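Side-chain contacts in vanadium-dependent bromoperoxidase (Corallina officinalis, PDB 1QHB), which catalyses the bromination of organic substrates with hydrogen peroxide and bromide, using a bound vanadate ion, as a homododecamer whose stability depends on calcium: residues A183-A188 / V218-L223; L162-L167 / E190-L195. One frame throughout, in Å; residues are numbered along the deposited sequence.

Interaction 1: A183-A188 / V218-L223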
ATOM      1  N   ALA A 183      56.168  44.393 -23.221  1.00 21.06           N
ATOM      2  CA  ALA A 183      56.231  45.151 -21.983  1.00 22.44           C
ATOM      3  C   ALA A 183      54.998  44.830 -21.152  1.00 24.24           C
ATOM      4  O   ALA A 183      55.225  44.555 -19.959  1.00 25.74           O
ATOM      5  CB  ALA A 183      56.333  46.655 -22.258  1.00 18.53           C
ATOM      6  N   PHE A 184      53.804  44.881 -21.715  1.00 22.32           N
ATOM      7  CA  PHE A 184      52.603  44.480 -20.992  1.00 18.70           C
ATOM      8  C   PHE A 184      52.601  42.998 -20.627  1.00 17.20           C
ATOM      9  O   PHE A 184      52.380  42.592 -19.489  1.00 19.55           O
ATOM     10  CB  PHE A 184      51.354  44.813 -21.850  1.00 20.32           C
ATOM     11  CG  PHE A 184      50.116  44.412 -21.096  1.00 24.75           C
ATOM     12  CD1 PHE A 184      49.557  45.288 -20.187  1.00 23.16           C
ATOM     13  CD2 PHE A 184      49.561  43.141 -21.267  1.00 23.16           C
ATOM     14  CE1 PHE A 184      48.425  44.916 -19.470  1.00 21.18           C
ATOM     15  CE2 PHE A 184      48.446  42.780 -20.528  1.00 20.65           C
ATOM     16  CZ  PHE A 184      47.883  43.684 -19.635  1.00 16.17           C
ATOM     17  N   ILE A 185      52.794  42.080 -21.554  1.00 16.31           N
ATOM     18  CA  ILE A 185      52.743  40.646 -21.250  1.00 19.57           C
ATOM     19  C   ILE A 185      53.727  40.278 -20.178  1.00 22.60           C
ATOM     20  O   ILE A 185      53.390  39.638 -19.163  1.00 22.22           O
ATOM     21  CB  ILE A 185      52.917  39.815 -22.518  1.00 18.59           C
ATOM     22  CG1 ILE A 185      51.743  40.087 -23.482  1.00 23.71           C
ATOM     23  CG2 ILE A 185      53.069  38.310 -22.278  1.00 17.07           C
ATOM     24  CD1 ILE A 185      50.406  39.563 -22.988  1.00 23.92           C
ATOM     25  N   ARG A 186      54.985  40.709 -20.284  1.00 23.44           N
ATOM     26  CA  ARG A 186      56.010  40.343 -19.294  1.00 20.95           C
ATOM     27  C   ARG A 186      55.707  40.894 -17.927  1.00 18.52           C
ATOM     28  O   ARG A 186      55.950  40.293 -16.890  1.00 21.16           O
ATOM     29  CB  ARG A 186      57.339  40.864 -19.827  1.00 29.04           C
ATOM     30  CG  ARG A 186      57.802  40.213 -21.113  1.00 53.53           C
ATOM     31  CD  ARG A 186      58.335  38.801 -20.916  1.00 71.25           C
ATOM     32  NE  ARG A 186      59.675  38.655 -21.483  1.00 87.70           N
ATOM     33  CZ  ARG A 186      60.584  37.748 -21.143  1.00 93.34           C
ATOM     34  NH1 ARG A 186      60.344  36.838 -20.201  1.00 96.48           N
ATOM     35  NH2 ARG A 186      61.772  37.747 -21.745  1.00 97.91           N
ATOM     36  N   SER A 187      55.185  42.105 -17.848  1.00 15.84           N
ATOM     37  CA  SER A 187      54.822  42.744 -16.585  1.00 21.66           C
ATOM     38  C   SER A 187      53.589  42.087 -16.005  1.00 22.69           C
ATOM     39  O   SER A 187      53.468  41.971 -14.783  1.00 26.38           O
ATOM     40  CB  SER A 187      54.696  44.251 -16.834  1.00 14.54           C
ATOM     41  OG  SER A 187      53.470  44.740 -16.371  1.00 43.75           O
ATOM     42  N   ALA A 188      52.674  41.573 -16.818  1.00 18.52           N
ATOM     43  CA  ALA A 188      51.479  40.882 -16.374  1.00 19.50           C
ATOM     44  C   ALA A 188      51.895  39.590 -15.692  1.00 19.08           C
ATOM     45  O   ALA A 188      51.430  39.286 -14.610  1.00 20.47           O
ATOM     46  CB  ALA A 188      50.633  40.404 -17.565  1.00 13.22           C
ATOM     47  N   VAL A 218      52.456  31.340 -13.815  1.00 18.57           N
ATOM     48  CA  VAL A 218      51.864  31.891 -15.026  1.00 17.43           C
ATOM     49  C   VAL A 218      52.940  32.042 -16.099  1.00 20.89           C
ATOM     50  O   VAL A 218      54.042  32.488 -15.789  1.00 22.66           O
ATOM     51  CB  VAL A 218      51.251  33.252 -14.689  1.00 19.24           C
ATOM     52  CG1 VAL A 218      50.566  33.870 -15.897  1.00 11.37           C
ATOM     53  CG2 VAL A 218      50.324  33.049 -13.492  1.00 10.42           C
ATOM     54  N   THR A 219      52.643  31.643 -17.316  1.00 18.03           N
ATOM     55  CA  THR A 219      53.541  31.748 -18.443  1.00 18.94           C
ATOM     56  C   THR A 219      52.728  32.359 -19.598  1.00 18.47           C
ATOM     57  O   THR A 219      51.494  32.418 -19.533  1.00 19.90           O
ATOM     58  CB  THR A 219      54.037  30.374 -18.925  1.00 20.86           C
ATOM     59  OG1 THR A 219      52.856  29.659 -19.353  1.00 25.24           O
ATOM     60  CG2 THR A 219      54.745  29.518 -17.891  1.00 18.04           C
ATOM     61  N   VAL A 220      53.351  32.717 -20.710  1.00 19.63           N
ATOM     62  CA  VAL A 220      52.640  33.228 -21.871  1.00 20.81           C
ATOM     63  C   VAL A 220      51.670  32.158 -22.387  1.00 19.35           C
ATOM     64  O   VAL A 220      50.600  32.510 -22.875  1.00 20.72           O
ATOM     65  CB  VAL A 220      53.554  33.570 -23.080  1.00 29.50           C
ATOM     66  CG1 VAL A 220      52.751  34.251 -24.192  1.00 28.79           C
ATOM     67  CG2 VAL A 220      54.683  34.474 -22.676  1.00 33.86           C
ATOM     68  N   GLY A 221      52.002  30.884 -22.273  1.00 18.41           N
ATOM     69  CA  GLY A 221      51.203  29.777 -22.734  1.00 16.82           C
ATOM     70  C   GLY A 221      49.993  29.469 -21.908  1.00 19.59           C
ATOM     71  O   GLY A 221      49.121  28.759 -22.408  1.00 20.47           O
ATOM     72  N   ASN A 222      49.909  29.941 -20.677  1.00 18.24           N
ATOM     73  CA  ASN A 222      48.679  29.682 -19.906  1.00 18.18           C
ATOM     74  C   ASN A 222      48.017  30.986 -19.476  1.00 17.18           C
ATOM     75  O   ASN A 222      46.979  30.942 -18.794  1.00 17.66           O
ATOM     76  CB  ASN A 222      48.966  28.771 -18.738  1.00 10.14           C
ATOM     77  CG  ASN A 222      49.791  29.325 -17.637  1.00 16.80           C
ATOM     78  OD1 ASN A 222      49.868  30.511 -17.399  1.00 13.03           O
ATOM     79  ND2 ASN A 222      50.454  28.410 -16.939  1.00 16.81           N
ATOM     80  N   LEU A 223      48.571  32.112 -19.898  1.00 16.09           N
ATOM     81  CA  LEU A 223      48.043  33.411 -19.492  1.00 13.43           C
ATOM     82  C   LEU A 223      46.605  33.598 -19.924  1.00 16.17           C
ATOM     83  O   LEU A 223      46.180  33.511 -21.098  1.00 15.47           O
ATOM     84  CB  LEU A 223      48.910  34.569 -20.005  1.00  8.60           C
ATOM     85  CG  LEU A 223      48.495  35.986 -19.663  1.00 15.62           C
ATOM     86  CD1 LEU A 223      48.727  36.354 -18.195  1.00 10.83           C
ATOM     87  CD2 LEU A 223      49.303  36.966 -20.513  1.00 17.94           C
TER
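I185 meets V220 and L223 with two different branches, and these two apolar pairs are the whole of the close contact: no hydrogen bond crosses between 183-188 and 218-223. V218, at the start of the loop, points its CB toward the helix but stays beyond direct contact with 183-188. T219 instead organises the turn that follows. Its N donates to N222 OD1 at 3.0 Å, nearly straight at 169° but from above the amide carbonyl plane. In return N222 N makes a weak bond to T219 OG1, and the backbone bond from N222 N to T219 O (3.2 Å) closes the turn. V220 rides on this turn and sets its CG2 4.2 Å from I185 CG2, a loose touch in which the two side chains cross at about a right angle. After G221 and N222 the chain brings in L223, whose CG lies opposite the backbone N (chi1 -180°), extending the side chain to the helix. L223 CD2 lies 3.8 Å from I185 CD1, the closer of the two pairs, while L223 CD1 lies 4.5 Å from A188 CB. The result is plain packing of a loop on helix 182-192, away from the annotated sites. The loop also packs beyond 183-188, V218 and V220 touching I189 and V218 and L223 touching L192; it connects helix 208-213 with strand 251-253.

Interaction 2: L162-L167 / E190-L195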
ATOM      1  N   LEU A 162      41.883  39.934 -13.138  1.00 12.36           N
ATOM      2  CA  LEU A 162      40.819  40.686 -13.819  1.00 12.21           C
ATOM      3  C   LEU A 162      41.243  42.092 -14.172  1.00 12.50           C
ATOM      4  O   LEU A 162      40.736  42.637 -15.189  1.00 14.53           O
ATOM      5  CB  LEU A 162      39.559  40.823 -12.939  1.00 10.71           C
ATOM      6  CG  LEU A 162      38.827  39.547 -12.556  1.00 21.20           C
ATOM      7  CD1 LEU A 162      37.622  39.805 -11.668  1.00 14.01           C
ATOM      8  CD2 LEU A 162      38.419  38.784 -13.799  1.00 12.68           C
ATOM      9  N   TYR A 163      42.032  42.745 -13.311  1.00  8.99           N
ATOM     10  CA  TYR A 163      42.492  44.115 -13.656  1.00 12.03           C
ATOM     11  C   TYR A 163      43.433  44.048 -14.857  1.00 10.61           C
ATOM     12  O   TYR A 163      43.377  44.862 -15.788  1.00 14.09           O
ATOM     13  CB  TYR A 163      43.265  44.728 -12.488  1.00  9.85           C
ATOM     14  CG  TYR A 163      42.413  45.476 -11.469  1.00  8.74           C
ATOM     15  CD1 TYR A 163      41.842  46.696 -11.763  1.00  7.61           C
ATOM     16  CD2 TYR A 163      42.295  45.001 -10.186  1.00 10.44           C
ATOM     17  CE1 TYR A 163      41.085  47.405 -10.851  1.00  8.84           C
ATOM     18  CE2 TYR A 163      41.560  45.688  -9.239  1.00  8.03           C
ATOM     19  CZ  TYR A 163      40.955  46.867  -9.590  1.00 10.11           C
ATOM     20  OH  TYR A 163      40.214  47.516  -8.632  1.00 10.33           O
ATOM     21  N   LEU A 164      44.279  43.056 -14.953  1.00  9.79           N
ATOM     22  CA  LEU A 164      45.201  42.904 -16.084  1.00 13.25           C
ATOM     23  C   LEU A 164      44.459  42.545 -17.357  1.00 16.00           C
ATOM     24  O   LEU A 164      44.843  43.025 -18.439  1.00 19.25           O
ATOM     25  CB  LEU A 164      46.302  41.890 -15.790  1.00 11.74           C
ATOM     26  CG  LEU A 164      47.254  42.416 -14.701  1.00 13.50           C
ATOM     27  CD1 LEU A 164      47.960  41.261 -14.047  1.00 11.41           C
ATOM     28  CD2 LEU A 164      48.274  43.398 -15.326  1.00 10.67           C
ATOM     29  N   MET A 165      43.340  41.803 -17.236  1.00 14.18           N
ATOM     30  CA  MET A 165      42.567  41.495 -18.422  1.00 14.87           C
ATOM     31  C   MET A 165      41.928  42.791 -18.912  1.00 12.43           C
ATOM     32  O   MET A 165      41.822  42.957 -20.098  1.00 13.73           O
ATOM     33  CB  MET A 165      41.439  40.523 -18.168  1.00 13.50           C
ATOM     34  CG  MET A 165      41.926  39.095 -17.970  1.00 11.72           C
ATOM     35  SD  MET A 165      40.516  38.151 -17.347  1.00  9.92           S
ATOM     36  CE  MET A 165      41.125  36.495 -17.695  1.00 12.75           C
ATOM     37  N   ALA A 166      41.473  43.624 -17.979  1.00 12.13           N
ATOM     38  CA  ALA A 166      40.871  44.899 -18.383  1.00 12.50           C
ATOM     39  C   ALA A 166      41.923  45.804 -19.026  1.00 16.50           C
ATOM     40  O   ALA A 166      41.599  46.480 -20.007  1.00 17.90           O
ATOM     41  CB  ALA A 166      40.303  45.545 -17.149  1.00 12.29           C
ATOM     42  N   LEU A 167      43.171  45.840 -18.541  1.00 14.56           N
ATOM     43  CA  LEU A 167      44.157  46.718 -19.191  1.00 16.95           C
ATOM     44  C   LEU A 167      44.610  46.126 -20.505  1.00 17.77           C
ATOM     45  O   LEU A 167      44.983  46.857 -21.430  1.00 18.13           O
ATOM     46  CB  LEU A 167      45.359  46.924 -18.263  1.00 15.60           C
ATOM     47  CG  LEU A 167      45.121  47.620 -16.930  1.00 18.43           C
ATOM     48  CD1 LEU A 167      46.299  47.416 -15.986  1.00 14.39           C
ATOM     49  CD2 LEU A 167      44.872  49.113 -17.143  1.00 16.82           C
ATOM     50  N   GLU A 190      54.868  38.609 -14.444  1.00 27.91           N
ATOM     51  CA  GLU A 190      55.750  38.772 -13.280  1.00 26.72           C
ATOM     52  C   GLU A 190      54.938  39.261 -12.093  1.00 21.74           C
ATOM     53  O   GLU A 190      55.186  38.921 -10.945  1.00 26.25           O
ATOM     54  CB  GLU A 190      56.826  39.705 -13.786  1.00 24.89           C
ATOM     55  CG  GLU A 190      58.108  39.906 -13.008  1.00 53.42           C
ATOM     56  CD  GLU A 190      59.063  40.731 -13.880  1.00 62.07           C
ATOM     57  OE1 GLU A 190      59.119  40.427 -15.097  1.00 67.77           O
ATOM     58  OE2 GLU A 190      59.715  41.661 -13.375  1.00 65.53           O
ATOM     59  N   ARG A 191      53.924  40.078 -12.298  1.00 19.54           N
ATOM     60  CA  ARG A 191      53.081  40.591 -11.220  1.00 24.00           C
ATOM     61  C   ARG A 191      52.196  39.461 -10.708  1.00 27.80           C
ATOM     62  O   ARG A 191      52.212  39.188  -9.502  1.00 31.33           O
ATOM     63  CB  ARG A 191      52.385  41.852 -11.756  1.00 22.14           C
ATOM     64  CG  ARG A 191      53.493  42.914 -11.968  1.00 28.55           C
ATOM     65  CD  ARG A 191      52.962  44.329 -12.145  1.00 23.09           C
ATOM     66  NE  ARG A 191      52.317  44.448 -13.449  1.00 39.40           N
ATOM     67  CZ  ARG A 191      51.712  45.501 -13.973  1.00 35.15           C
ATOM     68  NH1 ARG A 191      51.652  46.618 -13.275  1.00 26.72           N
ATOM     69  NH2 ARG A 191      51.161  45.429 -15.187  1.00 28.29           N
ATOM     70  N   LEU A 192      51.637  38.634 -11.611  1.00 18.11           N
ATOM     71  CA  LEU A 192      50.821  37.520 -11.170  1.00 19.16           C
ATOM     72  C   LEU A 192      51.735  36.513 -10.502  1.00 19.07           C
ATOM     73  O   LEU A 192      51.325  36.006  -9.438  1.00 18.24           O
ATOM     74  CB  LEU A 192      50.039  36.876 -12.306  1.00 14.70           C
ATOM     75  CG  LEU A 192      49.015  37.783 -13.021  1.00 20.77           C
ATOM     76  CD1 LEU A 192      48.569  37.081 -14.285  1.00 14.51           C
ATOM     77  CD2 LEU A 192      47.860  38.077 -12.073  1.00 13.22           C
ATOM     78  N   ASN A 193      52.947  36.299 -11.021  1.00 16.21           N
ATOM     79  CA  ASN A 193      53.837  35.345 -10.362  1.00 14.89           C
ATOM     80  C   ASN A 193      54.416  35.876  -9.045  1.00 14.28           C
ATOM     81  O   ASN A 193      55.061  35.114  -8.311  1.00 17.93           O
ATOM     82  CB  ASN A 193      54.973  34.850 -11.240  1.00 16.59           C
ATOM     83  CG  ASN A 193      54.501  33.854 -12.276  1.00 22.05           C
ATOM     84  OD1 ASN A 193      53.520  33.151 -12.018  1.00 22.91           O
ATOM     85  ND2 ASN A 193      55.154  33.777 -13.421  1.00 18.37           N
ATOM     86  N   GLY A 194      54.146  37.111  -8.681  1.00 13.89           N
ATOM     87  CA  GLY A 194      54.550  37.620  -7.401  1.00 16.11           C
ATOM     88  C   GLY A 194      53.463  37.361  -6.378  1.00 21.06           C
ATOM     89  O   GLY A 194      53.666  37.784  -5.264  1.00 23.28           O
ATOM     90  N   LEU A 195      52.323  36.775  -6.708  1.00 20.70           N
ATOM     91  CA  LEU A 195      51.265  36.554  -5.741  1.00 17.64           C
ATOM     92  C   LEU A 195      51.318  35.123  -5.254  1.00 17.44           C
ATOM     93  O   LEU A 195      51.480  34.148  -5.982  1.00 18.75           O
ATOM     94  CB  LEU A 195      49.891  36.869  -6.329  1.00 18.16           C
ATOM     95  CG  LEU A 195      49.771  38.263  -6.968  1.00 24.40           C
ATOM     96  CD1 LEU A 195      48.437  38.379  -7.681  1.00 17.60           C
ATOM     97  CD2 LEU A 195      49.896  39.317  -5.873  1.00 16.09           C
TER
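L164 divides its two methyls between neighbouring residues, CD1 going to L192 and CD2 to R191, where helix 153-167 packs against the C-terminal end of helix 182-192. With CG anti to the carbonyl carbon (chi1 -68°) on a CB that already points toward 190-195, both methyls are delivered to that segment. The two leucines reach tip to tip: L164 CD1 is 3.7 Å from L192 CD2 and 3.8 Å from L192 CG. L192 has the same first torsion (chi1 -62°) and an extended chi2, which bring its end to L164 although its CB is not aimed there. R191 starts out toward L164 and then bends at chi3 (-72°), which carries the guanidinium across the leucine's tip. There R191 NH2 comes to 3.5 Å from L164 CD2, an oblique van der Waals approach.

The polar partners named for R191 lie outside 162-167. NE bonds to S187 O, one turn back in its own helix, and NH1 forms a salt bridge with D444 of helix 439-456; together these would restrain the group's rotation. The contact is therefore chemically mixed, leucine against leucine on one methyl and leucine against a charged group on the other, with the arginine's charge probably balanced by D444.

Interactions 1 and 2 have centres about 9 Å apart and share helix 182-192. Along the chain their segments alternate: 162-167, 183-188, 190-195, 218-223. Helix 182-192 meets helix 153-167 and the loop after helix 208-213 on adjoining sides, roughly at right angles to each other, and the two contacts also touch directly. F184 CZ packs 3.3 Å from L164 O, and L223 CD1 lies 4.0 Å from L192 CD1. A probable hydrogen bond, 2.8 Å from V218 N to N193 OD1, ties the loop to the end of the helix. Both are local packing within one subunit, away from the vanadate and calcium sites, and no other chain touches either.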